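Local coordinates for YncI copper-binding domain-containing protein (Nocardia farcinica, PDB 3ESM), which is of unknown function but folds as an immunoglobulin-like domain of the YcnI type and probably binds copper, at residues A[59-62]-A[63-67]. The protein carries 2 engineered substitutions. Sequence-based numbering, arbitrary orientation.
Sequences DRND and KSEAV. With SO4 (sulfate ion), chain B.
Asn61 and Ser64 close a type I beta turn at the tip of the hairpin that joins strands 54-60 and 66-73 of the immunoglobulin-like domain. The turn bond runs from Ser64 N to Asn61 O (2.9 Å). Below it, Asn61 N bonds to Glu65 O, and Val67 N to Asp59 O, while Arg60 and Ala66 form a non-hydrogen-bonded antiparallel pair.

The Asn61 side chain folds back against the turn. Its CG sits between the backbone N and the carbonyl carbon (chi1 65°), which turns the amide toward the residues that follow. Asn61 OD1 accepts a bond from Glu65 N (3.0 Å), which comes from above the amide plane. A weak bond from Lys63 N to the same oxygen makes an Asx turn. The other end of the amide, Asn61 ND2, gives a nearly straight bond to Glu65 OE1 (3.0 Å, 173° at the hydrogen). OE1 is met on its anti side, and the amide and carboxylate planes are 36° apart. Both ends of the amide are thus tied down, which fixes its rotation. Val67 CG1 packs against Asn61 CB.

Asp62 and Lys63 lie side by side at the exposed end, with a long salt bridge of 3.8 Å from Asp62 OD1 to Lys63 NZ.

Arg60 extends across the hairpin, over Ala66. Arg60 NH1 bonds to Ser64 O (3.0 Å) and also to the carbonyl of Arg44. Ala66 CB lies over one guanidinium face, offset toward its rim. At the edge, Arg60 NH2 holds O2 of a sulfate ion (3.0 Å), probably from the crystallisation liquor, which Ser45 OG and Ala46 N also bind.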
# COMPACT_ATOMS: atom_id res chain seq x y z
N ASP A 59 9.52 7.13 5.99
CA ASP A 59 8.95 7.30 7.34
C ASP A 59 10.02 7.12 8.42
O ASP A 59 10.94 6.33 8.26
CB ASP A 59 7.81 6.34 7.58
CG ASP A 59 6.50 6.83 6.92
OD1 ASP A 59 5.76 7.59 7.60
OD2 ASP A 59 6.27 6.51 5.75
N ARG A 60 9.90 7.85 9.52
CA ARG A 60 10.95 7.84 10.55
C ARG A 60 10.32 7.55 11.90
O ARG A 60 9.14 7.80 12.12
CB ARG A 60 11.61 9.22 10.61
CG ARG A 60 12.16 9.71 9.28
CD ARG A 60 13.65 9.58 9.26
NE ARG A 60 14.24 9.95 7.98
CZ ARG A 60 15.52 9.79 7.71
NH1 ARG A 60 16.33 9.29 8.63
NH2 ARG A 60 15.99 10.13 6.51
N ASN A 61 11.10 6.99 12.81
CA ASN A 61 10.61 6.82 14.18
C ASN A 61 11.09 7.97 15.08
O ASN A 61 11.67 8.95 14.60
CB ASN A 61 11.02 5.46 14.73
CG ASN A 61 12.52 5.31 14.88
OD1 ASN A 61 13.27 6.29 14.77
ND2 ASN A 61 12.97 4.06 15.10
N ASP A 62 10.88 7.80 16.39
CA ASP A 62 11.17 8.85 17.37
C ASP A 62 12.67 9.15 17.43
O ASP A 62 13.10 10.25 17.82
CB ASP A 62 10.67 8.42 18.75
CG ASP A 62 11.08 6.99 19.10
OD1 ASP A 62 11.83 6.36 18.31
OD2 ASP A 62 10.65 6.47 20.17
N LYS A 63 13.49 8.16 17.06
CA LYS A 63 14.93 8.36 17.07
C LYS A 63 15.45 8.89 15.74
O LYS A 63 16.67 9.00 15.53
CB LYS A 63 15.64 7.04 17.41
CG LYS A 63 15.18 6.41 18.70
CD LYS A 63 15.87 5.06 18.93
CE LYS A 63 15.44 4.45 20.26
NZ LYS A 63 14.03 3.97 20.21
N SER A 64 14.53 9.20 14.82
CA SER A 64 14.91 9.77 13.53
C SER A 64 15.53 8.75 12.59
O SER A 64 16.18 9.10 11.61
CB SER A 64 15.85 10.96 13.71
OG SER A 64 15.17 11.96 14.47
N GLU A 65 15.31 7.48 12.90
CA GLU A 65 15.75 6.42 11.99
C GLU A 65 14.67 6.22 10.94
O GLU A 65 13.46 6.32 11.23
CB GLU A 65 15.95 5.12 12.77
CG GLU A 65 17.09 5.17 13.81
CD GLU A 65 16.99 4.07 14.87
OE1 GLU A 65 15.88 3.53 15.13
OE2 GLU A 65 18.04 3.75 15.48
N ALA A 66 15.10 5.90 9.73
CA ALA A 66 14.17 5.54 8.67
C ALA A 66 13.70 4.09 8.86
O ALA A 66 14.54 3.17 8.83
CB ALA A 66 14.88 5.64 7.31
N VAL A 67 12.39 3.91 8.99
CA VAL A 67 11.75 2.61 9.26
C VAL A 67 11.11 1.99 8.02
O VAL A 67 10.88 0.77 7.96
CB VAL A 67 10.70 2.67 10.41
CG1 VAL A 67 11.36 3.05 11.73
CG2 VAL A 67 9.61 3.67 10.10
S SO4 B . 19.37 11.47 5.48
O1 SO4 B . 18.97 12.72 4.83
O2 SO4 B . 18.54 10.35 5.02
O3 SO4 B . 20.78 11.25 5.16
O4 SO4 B . 19.14 11.56 6.92